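Putative phosphosugar isomerases (Salmonella typhimurium LT2, PDB 3FKJ) probably binds phosphorylated sugars or related carbohydrate derivatives through its SIS-type domains and may act as an isomerase. Local coordinates at residues G192-V197 / V320-N325; L266-G271 / L293-K298; K155-L160 / C313-N318; G184-V189 / Q302-D307. All coordinates share one frame; numbering follows the deposited sequence.

Contact 1: residues G192-V197 / V320-N325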
loop_
_atom_site.group_PDB
_atom_site.type_symbol
_atom_site.label_atom_id
_atom_site.label_comp_id
_atom_site.label_asym_id
_atom_site.label_seq_id
_atom_site.Cartn_x
_atom_site.Cartn_y
_atom_site.Cartn_z
ATOM N N GLY A 192 7.105 -29.077 -5.719
ATOM C CA GLY A 192 6.039 -29.572 -6.588
ATOM C C GLY A 192 5.402 -28.518 -7.491
ATOM O O GLY A 192 5.063 -28.796 -8.638
ATOM N N ALA A 193 5.239 -27.314 -6.968
ATOM C CA ALA A 193 4.653 -26.195 -7.714
ATOM C C ALA A 193 5.587 -25.694 -8.832
ATOM O O ALA A 193 5.153 -25.458 -9.977
ATOM C CB ALA A 193 4.301 -25.016 -6.739
ATOM N N GLN A 194 6.861 -25.518 -8.490
ATOM C CA GLN A 194 7.845 -25.076 -9.457
ATOM C C GLN A 194 8.001 -26.081 -10.610
ATOM O O GLN A 194 8.155 -25.686 -11.789
ATOM C CB GLN A 194 9.181 -24.832 -8.770
ATOM C CG GLN A 194 9.199 -23.590 -7.908
ATOM C CD GLN A 194 10.556 -23.308 -7.319
ATOM O OE1 GLN A 194 11.378 -24.222 -7.166
ATOM N NE2 GLN A 194 10.801 -22.043 -6.970
ATOM N N ARG A 195 7.960 -27.371 -10.291
ATOM C CA ARG A 195 8.011 -28.384 -11.333
ATOM C C ARG A 195 6.749 -28.336 -12.199
ATOM O O ARG A 195 6.813 -28.347 -13.410
ATOM C CB ARG A 195 8.166 -29.772 -10.724
ATOM C CG ARG A 195 8.391 -30.877 -11.768
ATOM C CD ARG A 195 7.780 -32.199 -11.329
ATOM N NE ARG A 195 8.055 -32.487 -9.918
ATOM C CZ ARG A 195 7.204 -32.319 -8.905
ATOM N NH1 ARG A 195 5.972 -31.837 -9.107
ATOM N NH2 ARG A 195 7.597 -32.629 -7.667
ATOM N N GLN A 196 5.599 -28.287 -11.560
ATOM C CA GLN A 196 4.318 -28.219 -12.250
ATOM C C GLN A 196 4.174 -27.070 -13.263
ATOM O O GLN A 196 3.458 -27.221 -14.248
ATOM C CB GLN A 196 3.225 -28.141 -11.186
ATOM C CG GLN A 196 1.799 -28.015 -11.659
ATOM C CD GLN A 196 0.820 -28.110 -10.494
ATOM O OE1 GLN A 196 1.217 -28.313 -9.332
ATOM N NE2 GLN A 196 -0.463 -27.962 -10.795
ATOM N N VAL A 197 4.844 -25.931 -13.047
ATOM C CA VAL A 197 4.641 -24.752 -13.917
ATOM C C VAL A 197 5.651 -24.593 -15.072
ATOM O O VAL A 197 5.538 -23.637 -15.850
ATOM C CB VAL A 197 4.641 -23.451 -13.103
ATOM C CG1 VAL A 197 3.617 -23.542 -11.978
ATOM C CG2 VAL A 197 6.017 -23.154 -12.576
ATOM N N VAL A 320 6.921 -19.579 -7.087
ATOM C CA VAL A 320 6.446 -20.085 -8.374
ATOM C C VAL A 320 6.831 -19.107 -9.485
ATOM O O VAL A 320 7.202 -19.523 -10.582
ATOM C CB VAL A 320 4.907 -20.346 -8.342
ATOM C CG1 VAL A 320 4.313 -20.368 -9.750
ATOM C CG2 VAL A 320 4.597 -21.661 -7.576
ATOM N N LEU A 321 6.775 -17.806 -9.172
ATOM C CA LEU A 321 7.134 -16.743 -10.111
ATOM C C LEU A 321 8.579 -16.805 -10.583
ATOM O O LEU A 321 8.861 -16.394 -11.705
ATOM C CB LEU A 321 6.813 -15.334 -9.516
ATOM C CG LEU A 321 5.353 -14.868 -9.572
ATOM C CD1 LEU A 321 5.113 -13.657 -8.669
ATOM C CD2 LEU A 321 4.925 -14.586 -11.016
ATOM N N ASP A 322 9.491 -17.321 -9.757
ATOM C CA ASP A 322 10.905 -17.496 -10.164
ATOM C C ASP A 322 10.990 -18.227 -11.481
ATOM O O ASP A 322 11.854 -17.919 -12.311
ATOM C CB ASP A 322 11.724 -18.262 -9.117
ATOM C CG ASP A 322 12.197 -17.382 -7.950
ATOM O OD1 ASP A 322 12.204 -16.146 -8.076
ATOM O OD2 ASP A 322 12.588 -17.932 -6.899
ATOM N N VAL A 323 10.067 -19.168 -11.682
ATOM C CA VAL A 323 10.070 -20.015 -12.884
ATOM C C VAL A 323 9.620 -19.185 -14.079
ATOM O O VAL A 323 10.291 -19.162 -15.097
ATOM C CB VAL A 323 9.192 -21.318 -12.713
ATOM C CG1 VAL A 323 9.250 -22.208 -13.985
ATOM C CG2 VAL A 323 9.610 -22.090 -11.441
ATOM N N TYR A 324 8.505 -18.465 -13.935
ATOM C CA TYR A 324 8.021 -17.629 -15.016
ATOM C C TYR A 324 9.021 -16.526 -15.344
ATOM O O TYR A 324 9.233 -16.239 -16.504
ATOM C CB TYR A 324 6.677 -17.010 -14.666
ATOM C CG TYR A 324 5.555 -18.001 -14.618
ATOM C CD1 TYR A 324 5.298 -18.719 -13.463
ATOM C CD2 TYR A 324 4.747 -18.216 -15.727
ATOM C CE1 TYR A 324 4.271 -19.644 -13.408
ATOM C CE2 TYR A 324 3.714 -19.124 -15.677
ATOM C CZ TYR A 324 3.475 -19.842 -14.511
ATOM O OH TYR A 324 2.435 -20.765 -14.438
ATOM N N ASN A 325 9.620 -15.924 -14.311
ATOM C CA ASN A 325 10.610 -14.852 -14.478
ATOM C C ASN A 325 11.859 -15.228 -15.254
ATOM O O ASN A 325 12.351 -14.419 -16.055
ATOM C CB ASN A 325 11.028 -14.247 -13.145
ATOM C CG ASN A 325 9.876 -13.662 -12.387
ATOM O OD1 ASN A 325 8.811 -13.440 -12.946
ATOM N ND2 ASN A 325 10.074 -13.416 -11.100
HETATM O O HOH W 1 13.102 -20.492 -6.137
#

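Contact 2: residues L266-G271 / L293-K298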
loop_
_atom_site.group_PDB
_atom_site.type_symbol
_atom_site.label_atom_id
_atom_site.label_comp_id
_atom_site.label_asym_id
_atom_site.label_seq_id
_atom_site.Cartn_x
_atom_site.Cartn_y
_atom_site.Cartn_z
ATOM N N LEU A 266 -2.593 -12.336 -12.787
ATOM C CA LEU A 266 -3.346 -12.461 -11.541
ATOM C C LEU A 266 -2.736 -13.572 -10.719
ATOM O O LEU A 266 -2.625 -14.702 -11.169
ATOM C CB LEU A 266 -4.833 -12.733 -11.780
ATOM C CG LEU A 266 -5.763 -12.989 -10.566
ATOM C CD1 LEU A 266 -5.873 -11.748 -9.718
ATOM C CD2 LEU A 266 -7.137 -13.405 -11.022
ATOM N N LEU A 267 -2.305 -13.215 -9.518
ATOM C CA LEU A 267 -1.850 -14.168 -8.515
ATOM C C LEU A 267 -3.010 -14.443 -7.604
ATOM O O LEU A 267 -3.211 -13.726 -6.644
ATOM C CB LEU A 267 -0.683 -13.598 -7.720
ATOM C CG LEU A 267 0.508 -13.087 -8.549
ATOM C CD1 LEU A 267 1.565 -12.720 -7.598
ATOM C CD2 LEU A 267 1.009 -14.122 -9.549
ATOM N N GLN A 268 -3.777 -15.472 -7.957
ATOM C CA GLN A 268 -5.005 -15.854 -7.260
ATOM C C GLN A 268 -4.693 -16.629 -5.962
ATOM O O GLN A 268 -3.773 -17.461 -5.908
ATOM C CB GLN A 268 -5.916 -16.700 -8.180
ATOM C CG GLN A 268 -7.261 -17.060 -7.571
ATOM C CD GLN A 268 -8.236 -17.677 -8.555
ATOM O OE1 GLN A 268 -7.832 -18.256 -9.566
ATOM N NE2 GLN A 268 -9.538 -17.558 -8.259
ATOM N N SER A 269 -5.484 -16.323 -4.936
ATOM C CA SER A 269 -5.310 -16.876 -3.609
ATOM C C SER A 269 -6.357 -17.941 -3.304
ATOM O O SER A 269 -7.456 -17.972 -3.912
ATOM C CB SER A 269 -5.469 -15.778 -2.540
ATOM O OG SER A 269 -4.518 -14.747 -2.674
ATOM N N SER A 270 -6.009 -18.807 -2.352
ATOM C CA SER A 270 -6.989 -19.630 -1.680
ATOM C C SER A 270 -7.652 -18.796 -0.595
ATOM O O SER A 270 -7.229 -17.674 -0.281
ATOM C CB SER A 270 -6.313 -20.848 -1.039
ATOM O OG SER A 270 -5.584 -20.451 0.114
ATOM N N GLY A 271 -8.662 -19.370 0.026
ATOM C CA GLY A 271 -9.226 -18.791 1.192
ATOM C C GLY A 271 -10.082 -17.581 0.919
ATOM O O GLY A 271 -10.697 -17.454 -0.141
ATOM N N LEU A 293 -3.125 -16.523 -15.470
ATOM C CA LEU A 293 -3.585 -16.872 -14.146
ATOM C C LEU A 293 -2.551 -17.763 -13.468
ATOM O O LEU A 293 -2.110 -18.740 -14.039
ATOM C CB LEU A 293 -4.933 -17.586 -14.242
ATOM C CG LEU A 293 -5.656 -17.915 -12.930
ATOM C CD1 LEU A 293 -5.839 -16.698 -12.020
ATOM C CD2 LEU A 293 -6.985 -18.549 -13.278
ATOM N N ILE A 294 -2.145 -17.406 -12.257
ATOM C CA ILE A 294 -1.346 -18.306 -11.417
ATOM C C ILE A 294 -2.119 -18.519 -10.122
ATOM O O ILE A 294 -2.247 -17.610 -9.313
ATOM C CB ILE A 294 0.056 -17.729 -11.153
ATOM C CG1 ILE A 294 0.756 -17.441 -12.512
ATOM C CG2 ILE A 294 0.857 -18.702 -10.298
ATOM C CD1 ILE A 294 2.091 -16.745 -12.423
ATOM N N ASP A 295 -2.648 -19.733 -9.946
ATOM C CA ASP A 295 -3.592 -20.015 -8.872
ATOM C C ASP A 295 -2.931 -20.813 -7.759
ATOM O O ASP A 295 -2.510 -21.955 -7.988
ATOM C CB ASP A 295 -4.800 -20.793 -9.429
ATOM C CG ASP A 295 -5.894 -21.027 -8.370
ATOM O OD1 ASP A 295 -5.751 -20.533 -7.214
ATOM O OD2 ASP A 295 -6.908 -21.687 -8.697
ATOM N N ALA A 296 -2.874 -20.240 -6.545
ATOM C CA ALA A 296 -2.271 -20.961 -5.407
ATOM C C ALA A 296 -2.939 -22.326 -5.166
ATOM O O ALA A 296 -2.253 -23.321 -4.917
ATOM C CB ALA A 296 -2.298 -20.123 -4.146
ATOM N N ASP A 297 -4.271 -22.360 -5.247
ATOM C CA ASP A 297 -5.045 -23.586 -4.995
ATOM C C ASP A 297 -4.742 -24.730 -5.949
ATOM O O ASP A 297 -4.908 -25.879 -5.572
ATOM C CB ASP A 297 -6.557 -23.306 -5.010
ATOM C CG ASP A 297 -7.189 -23.344 -3.612
ATOM O OD1 ASP A 297 -6.586 -23.956 -2.704
ATOM O OD2 ASP A 297 -8.299 -22.773 -3.427
ATOM N N LYS A 298 -4.324 -24.426 -7.173
ATOM C CA LYS A 298 -3.933 -25.451 -8.141
ATOM C C LYS A 298 -2.518 -25.934 -7.890
ATOM O O LYS A 298 -2.150 -27.018 -8.308
ATOM C CB LYS A 298 -4.034 -24.930 -9.583
ATOM C CG LYS A 298 -5.315 -25.282 -10.312
ATOM C CD LYS A 298 -6.551 -25.053 -9.453
ATOM C CE LYS A 298 -7.830 -25.180 -10.268
ATOM N NZ LYS A 298 -9.029 -24.777 -9.475
HETATM O O HOH W 2 -9.871 -21.704 -1.504
#

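Contact 3: residues K155-L160 / C313-N318. With SCN (thiocyanate ion), chain C.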
loop_
_atom_site.group_PDB
_atom_site.type_symbol
_atom_site.label_atom_id
_atom_site.label_comp_id
_atom_site.label_asym_id
_atom_site.label_seq_id
_atom_site.Cartn_x
_atom_site.Cartn_y
_atom_site.Cartn_z
ATOM N N LYS A 155 13.628 -14.894 3.168
ATOM C CA LYS A 155 13.292 -13.570 3.753
ATOM C C LYS A 155 11.804 -13.405 4.026
ATOM O O LYS A 155 11.439 -13.045 5.125
ATOM C CB LYS A 155 13.756 -12.456 2.818
ATOM C CG LYS A 155 13.640 -11.043 3.365
ATOM C CD LYS A 155 14.259 -10.003 2.421
ATOM C CE LYS A 155 13.457 -9.742 1.160
ATOM N NZ LYS A 155 14.294 -9.002 0.140
ATOM N N ALA A 156 10.949 -13.690 3.038
ATOM C CA ALA A 156 9.506 -13.518 3.209
ATOM C C ALA A 156 8.940 -14.518 4.193
ATOM O O ALA A 156 8.028 -14.165 4.966
ATOM C CB ALA A 156 8.767 -13.611 1.859
ATOM N N ALA A 157 9.470 -15.759 4.175
ATOM C CA ALA A 157 9.070 -16.789 5.131
ATOM C C ALA A 157 9.263 -16.305 6.589
ATOM O O ALA A 157 8.436 -16.555 7.442
ATOM C CB ALA A 157 9.845 -18.080 4.889
ATOM N N TYR A 158 10.376 -15.630 6.860
ATOM C CA TYR A 158 10.681 -15.140 8.208
ATOM C C TYR A 158 9.680 -14.077 8.673
ATOM O O TYR A 158 9.419 -13.952 9.868
ATOM C CB TYR A 158 12.119 -14.615 8.272
ATOM C CG TYR A 158 13.144 -15.636 8.746
ATOM C CD1 TYR A 158 13.281 -15.941 10.092
ATOM C CD2 TYR A 158 13.977 -16.275 7.853
ATOM C CE1 TYR A 158 14.244 -16.853 10.536
ATOM C CE2 TYR A 158 14.912 -17.189 8.281
ATOM C CZ TYR A 158 15.038 -17.481 9.625
ATOM O OH TYR A 158 15.986 -18.385 10.027
ATOM N N SER A 159 9.090 -13.342 7.731
ATOM C CA SER A 159 8.040 -12.395 8.097
ATOM C C SER A 159 6.895 -13.176 8.747
ATOM O O SER A 159 6.297 -12.695 9.703
ATOM C CB SER A 159 7.538 -11.535 6.907
ATOM O OG SER A 159 6.683 -12.248 6.023
ATOM N N LEU A 160 6.610 -14.385 8.239
ATOM C CA LEU A 160 5.461 -15.144 8.729
ATOM C C LEU A 160 5.827 -15.849 10.030
ATOM O O LEU A 160 5.022 -15.902 10.945
ATOM C CB LEU A 160 4.925 -16.122 7.673
ATOM C CG LEU A 160 3.636 -16.896 8.052
ATOM C CD1 LEU A 160 2.476 -16.018 8.471
ATOM C CD2 LEU A 160 3.218 -17.822 6.950
ATOM N N CYS A 313 -0.055 -18.210 0.716
ATOM C CA CYS A 313 -0.258 -17.909 -0.708
ATOM C C CYS A 313 0.790 -16.949 -1.265
ATOM O O CYS A 313 1.286 -17.178 -2.346
ATOM C CB CYS A 313 -1.656 -17.365 -0.984
ATOM S SG CYS A 313 -2.920 -18.652 -0.923
ATOM N N GLY A 314 1.140 -15.904 -0.522
ATOM C CA GLY A 314 2.117 -14.930 -1.019
ATOM C C GLY A 314 3.485 -15.572 -1.171
ATOM O O GLY A 314 4.147 -15.402 -2.170
ATOM N N LEU A 315 3.901 -16.299 -0.141
ATOM C CA LEU A 315 5.154 -17.036 -0.152
ATOM C C LEU A 315 5.243 -18.035 -1.305
ATOM O O LEU A 315 6.246 -18.120 -1.996
ATOM C CB LEU A 315 5.322 -17.781 1.160
ATOM C CG LEU A 315 5.493 -16.984 2.444
ATOM C CD1 LEU A 315 5.662 -17.965 3.584
ATOM C CD2 LEU A 315 6.684 -16.059 2.349
ATOM N N LEU A 316 4.167 -18.762 -1.540
ATOM C CA LEU A 316 4.163 -19.676 -2.679
ATOM C C LEU A 316 4.293 -18.951 -4.025
ATOM O O LEU A 316 5.055 -19.412 -4.898
ATOM C CB LEU A 316 2.908 -20.552 -2.642
ATOM C CG LEU A 316 2.743 -21.585 -3.760
ATOM C CD1 LEU A 316 3.843 -22.633 -3.732
ATOM C CD2 LEU A 316 1.383 -22.232 -3.616
ATOM N N HIS A 317 3.528 -17.861 -4.221
ATOM C CA HIS A 317 3.615 -17.111 -5.474
ATOM C C HIS A 317 5.038 -16.601 -5.691
ATOM O O HIS A 317 5.541 -16.735 -6.767
ATOM C CB HIS A 317 2.639 -15.918 -5.520
ATOM C CG HIS A 317 1.202 -16.301 -5.734
ATOM N ND1 HIS A 317 0.755 -16.935 -6.872
ATOM C CD2 HIS A 317 0.108 -16.118 -4.955
ATOM C CE1 HIS A 317 -0.548 -17.132 -6.778
ATOM N NE2 HIS A 317 -0.963 -16.654 -5.624
ATOM N N ASN A 318 5.689 -16.028 -4.667
ATOM C CA ASN A 318 7.061 -15.541 -4.808
ATOM C C ASN A 318 7.939 -16.651 -5.423
ATOM O O ASN A 318 8.697 -16.419 -6.354
ATOM C CB ASN A 318 7.693 -15.158 -3.446
ATOM C CG ASN A 318 7.178 -13.846 -2.831
ATOM O OD1 ASN A 318 6.512 -13.015 -3.458
ATOM N ND2 ASN A 318 7.563 -13.641 -1.575
HETATM S S SCN C . 9.156 -18.240 0.737
HETATM C C SCN C . 9.534 -16.787 -0.202
HETATM N N SCN C . 9.771 -15.812 -0.802
#

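Contact 4: residues G184-V189 / Q302-D307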
loop_
_atom_site.group_PDB
_atom_site.type_symbol
_atom_site.label_atom_id
_atom_site.label_comp_id
_atom_site.label_asym_id
_atom_site.label_seq_id
_atom_site.Cartn_x
_atom_site.Cartn_y
_atom_site.Cartn_z
ATOM N N GLY A 184 6.272 -27.013 7.709
ATOM C CA GLY A 184 7.073 -28.231 7.526
ATOM C C GLY A 184 6.817 -28.927 6.199
ATOM O O GLY A 184 7.645 -29.720 5.741
ATOM N N ARG A 185 5.668 -28.634 5.593
ATOM C CA ARG A 185 5.281 -29.194 4.308
ATOM C C ARG A 185 5.600 -28.250 3.158
ATOM O O ARG A 185 5.412 -28.584 1.980
ATOM C CB ARG A 185 3.789 -29.520 4.301
ATOM C CG ARG A 185 3.454 -30.800 5.028
ATOM C CD ARG A 185 2.003 -31.177 4.839
ATOM N NE ARG A 185 1.127 -30.343 5.651
ATOM C CZ ARG A 185 0.977 -30.463 6.969
ATOM N NH1 ARG A 185 1.656 -31.382 7.656
ATOM N NH2 ARG A 185 0.146 -29.650 7.614
ATOM N N PHE A 186 6.103 -27.080 3.501
ATOM C CA PHE A 186 6.147 -25.988 2.548
ATOM C C PHE A 186 7.173 -26.253 1.450
ATOM O O PHE A 186 6.902 -25.967 0.281
ATOM C CB PHE A 186 6.437 -24.664 3.247
ATOM C CG PHE A 186 6.350 -23.468 2.330
ATOM C CD1 PHE A 186 5.173 -23.197 1.615
ATOM C CD2 PHE A 186 7.437 -22.614 2.167
ATOM C CE1 PHE A 186 5.071 -22.061 0.775
ATOM C CE2 PHE A 186 7.350 -21.514 1.315
ATOM C CZ PHE A 186 6.159 -21.237 0.618
ATOM N N SER A 187 8.332 -26.795 1.829
ATOM C CA SER A 187 9.394 -27.054 0.862
ATOM C C SER A 187 8.942 -28.030 -0.208
ATOM O O SER A 187 9.233 -27.821 -1.387
ATOM C CB SER A 187 10.654 -27.607 1.521
ATOM O OG SER A 187 11.631 -27.925 0.534
ATOM N N ASP A 188 8.231 -29.085 0.203
ATOM C CA ASP A 188 7.688 -30.049 -0.752
ATOM C C ASP A 188 6.655 -29.424 -1.666
ATOM O O ASP A 188 6.656 -29.694 -2.872
ATOM C CB ASP A 188 7.055 -31.245 -0.041
ATOM C CG ASP A 188 8.112 -32.185 0.579
ATOM O OD1 ASP A 188 9.368 -32.038 0.313
ATOM O OD2 ASP A 188 7.649 -33.017 1.397
ATOM N N VAL A 189 5.785 -28.582 -1.105
ATOM C CA VAL A 189 4.792 -27.875 -1.925
ATOM C C VAL A 189 5.490 -26.920 -2.921
ATOM O O VAL A 189 5.165 -26.930 -4.119
ATOM C CB VAL A 189 3.694 -27.179 -1.059
ATOM C CG1 VAL A 189 2.933 -26.102 -1.860
ATOM C CG2 VAL A 189 2.717 -28.234 -0.517
ATOM N N GLN A 302 -3.666 -26.411 -0.764
ATOM C CA GLN A 302 -4.551 -27.270 0.033
ATOM C C GLN A 302 -3.768 -28.385 0.701
ATOM O O GLN A 302 -4.180 -28.876 1.747
ATOM C CB GLN A 302 -5.726 -27.860 -0.768
ATOM C CG GLN A 302 -6.873 -26.869 -1.127
ATOM C CD GLN A 302 -7.319 -25.925 0.036
ATOM O OE1 GLN A 302 -7.857 -26.370 1.059
ATOM N NE2 GLN A 302 -7.119 -24.615 -0.154
ATOM N N ASP A 303 -2.632 -28.748 0.111
ATOM C CA ASP A 303 -1.700 -29.699 0.711
ATOM C C ASP A 303 -0.946 -29.147 1.915
ATOM O O ASP A 303 -0.441 -29.910 2.704
ATOM C CB ASP A 303 -0.667 -30.172 -0.315
ATOM C CG ASP A 303 -1.300 -30.792 -1.549
ATOM O OD1 ASP A 303 -2.397 -31.377 -1.430
ATOM O OD2 ASP A 303 -0.687 -30.680 -2.636
ATOM N N LEU A 304 -0.824 -27.834 2.051
ATOM C CA LEU A 304 -0.199 -27.262 3.254
ATOM C C LEU A 304 -1.116 -27.415 4.467
ATOM O O LEU A 304 -0.688 -27.824 5.545
ATOM C CB LEU A 304 0.137 -25.773 3.062
ATOM C CG LEU A 304 1.315 -25.464 2.150
ATOM C CD1 LEU A 304 1.491 -23.970 2.016
ATOM C CD2 LEU A 304 2.588 -26.136 2.668
ATOM N N SER A 305 -2.385 -27.087 4.276
ATOM C CA SER A 305 -3.339 -27.029 5.369
ATOM C C SER A 305 -4.659 -26.605 4.774
ATOM O O SER A 305 -4.723 -25.620 3.999
ATOM C CB SER A 305 -2.910 -25.986 6.420
ATOM O OG SER A 305 -3.925 -25.747 7.376
ATOM N N THR A 306 -5.713 -27.313 5.159
ATOM C CA THR A 306 -7.063 -26.902 4.823
ATOM C C THR A 306 -7.531 -25.780 5.769
ATOM O O THR A 306 -8.559 -25.165 5.514
ATOM C CB THR A 306 -8.019 -28.105 4.893
ATOM O OG1 THR A 306 -7.951 -28.688 6.201
ATOM C CG2 THR A 306 -7.637 -29.158 3.823
ATOM N N ASP A 307 -6.763 -25.515 6.836
ATOM C CA ASP A 307 -7.117 -24.520 7.864
ATOM C C ASP A 307 -6.512 -23.146 7.595
ATOM O O ASP A 307 -7.227 -22.148 7.569
ATOM C CB ASP A 307 -6.626 -24.958 9.265
ATOM C CG ASP A 307 -7.348 -26.200 9.808
ATOM O OD1 ASP A 307 -8.008 -26.918 9.024
ATOM O OD2 ASP A 307 -7.235 -26.464 11.034
#

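Contact 1: residues G192-V197 / V320-N325
The ring of Tyr324 meets Val197 obliquely, its CE1 lying 3.8 Å from Val197 CB, with the two side chains crossing at about a right angle. Val320 CG1, one helical turn back, sits in the ring plane at its edge, and Phe204 makes an edge-to-face contact with the same ring. The phenol oxygen lies against Val197 CB and hydrogen-bonds to Asp200, so tyrosine serves both as an apolar wall and as a polar reach.

Val197 fills the middle. Its CG1 lies opposite the carbonyl carbon (chi1 -54°) and approaches Val320 CG1 at 3.9 Å, which leaves CG2 to face Val323, 3.7 Å from its CG1. Ala193 suits the closest spot: its CB is only 3.5 Å from Val320 CG2, tighter than usual. The helix segments run nearly parallel, 26° apart with axes 8.9 Å apart.

Gln194 lays CB and CG against Val323 CG2, and its extended chain carries NE2 to the carbonyl of Cys319 and to a water, 2.9 Å from NE2, that donates to Asp322 OD2. No direct hydrogen bond joins the segments: branched apolar groups hold the interior, and the amide nitrogen finds its acceptors in Cys319 O and the water.

Contact 2: residues L266-G271 / L293-K298
Backbone hydrogen bonds join Leu266-Gln268 to Leu293-Asp295 as neighbouring parallel strands. Ile294, paired with Leu267, bonds to the residues flanking that partner, as in any parallel ladder: its N reaches Leu266 O at 3.0 Å, almost straight, and its O accepts from Gln268 N at 3.0 Å with a more bent N-H angle of 142°. Ala296 N continues the pattern to Gln268 O just beyond the strand ends.

Apolar packing occupies both faces. Leu267 and Ile294 lie side by side on one, where their CD2 and CD1 atoms are 4.0 Å apart. On the other, Leu266 CD2 touches Leu293 CD1 at 3.7 Å, and the same methyl of Leu293 meets Gln268 OE1.

Polar side chains gather toward the C-terminal ends. In Gln268, CG trans to the amide nitrogen (chi1 -176°) sends the extended chain over Asp295, its amide plane 27° from the carboxylate; its NE2 bonds to Asp278. Asp295 suits the turn because its short carboxylate can fold back: OD1 accepts from Asp297 N at 3.1 Å in an Asx turn, approached from above the carboxylate plane, and also pairs with Arg274. A water links Gly271 N to Asp297 OD2, while Ser270 CB packs against Asp297 OD1, which bonds to Gln302.

These strands form the beta-alpha-beta unit completed by helix 274-286, which covers Leu266 and Gln268. Strand 290-295 is outermost in the four-stranded parallel sheet, strand 213-218 flanks Leu266 and Leu267, and helix 313-331 packs against Leu267 on the other face.

Contact 3: residues K155-L160 / C313-N318
Leu315 and Ala156 meet where two antiparallel helices, 155-170 and 313-331, pack together near the centre of this SIS-family chain. Their short segments run at 175° with axes 9.9 Å apart, and Leu315 bridges most of the separation.

The tight part is made by one methyl of Leu315, CD2. A chi1 of -66° sends the isobutyl group toward the other helix, where CD2 is the branch that touches Ala156 CB, at 3.3 Å. It also comes 3.3 Å from Ala157 N, against the backbone of that helix. Such closeness may partly reflect how the leucine was placed in the model, but Ala156, with nothing beyond CB, suits a near approach. CD1 continues the extended chain to Ala157 CA and marks a looser edge, where Leu160 CD2 approaches it obliquely to 4.2 Å. Pro57 and Phe186 add further apolar contacts to Leu315, so a long branched side chain fits among several elements.

The other side is more polar and less closely packed. Asn318 and Ala156 are partly exposed there, and a thiocyanate ion, probably from the crystallisation liquor, lies against them. Its sulfur is 3.7 Å from Leu315 CD2, while its nitrogen rests beside Ala156 CB. The ion therefore spans the apolar and polar ends of the contact. It may mark a pocket, although its presence does not identify a substrate site. Asparagine suits this border by offering an amide donor beside the alanine methyl: Asn318 ND2 gives a hydrogen bond to the thiocyanate nitrogen at 3.2 Å, with an N-H angle of 157°.

Contact 4: residues G184-V189 / Q302-D307
Arg185 and Leu304 bring their backbones together with CA atoms 5.9 Å apart, where the start of helix 186-196 meets the loop between strand 290-295 and helix 313-331. This junction in the SIS-family chain combines a side-on arginine grip on a carbonyl with a small apolar cluster.

The guanidinium of Arg185 reaches Leu304 O with two nitrogens. NH2 forms the shorter bond, 2.9 Å, nearly along the C=O axis, whereas NE donates to the same oxygen at 3.1 Å from above the carbonyl plane. The oxygen lies close to the guanidinium plane for both bonds. The arginine chain bends at chi3 (-75°), which turns the NE side of the group toward the loop. Arginine suits this place because its flat end can offer two N-H groups to one acceptor; NH2 also bonds to Ser181, further restricting its rotation.

Next to this grip the buried Leu304 side chain packs on the helix. Its CD2 lies 3.6 Å from Phe186 CA and 3.8 Å from Val189 CG2, spanning one helical turn. Val189 also uses CG2 to meet Asp303 CB at 3.9 Å, so the aspartate contributes its aliphatic carbon to the packing. The other leucine methyl reaches the aromatic ring at its edge, near the ring plane: Leu304 CD1 is 3.8 Å from Phe186 CD1.

How the contacts relate
Helix 313-331 connects contacts 1 and 3, whose centres are about 15 Å apart, while helix 186-196 carries one side of contacts 1 and 4. Leu316 joins these surfaces, its CD1 lying 3.9 Å from Ala193 CB and 4.0 Å from Val189 CG1. Contact 2 meets contact 3 through His317 NE2, probably hydrogen-bonded to Gln268 O at 2.9 Å, and meets contact 4 through Gln302 NE2 and Asp297 OD1, 2.7 Å apart. Phe186 CZ packs 3.6 Å from Leu315 CB, joining contacts 3 and 4, and the Phe186 side chain comes within about 4 Å (nearest atoms) of the thiocyanate bound at contact 3.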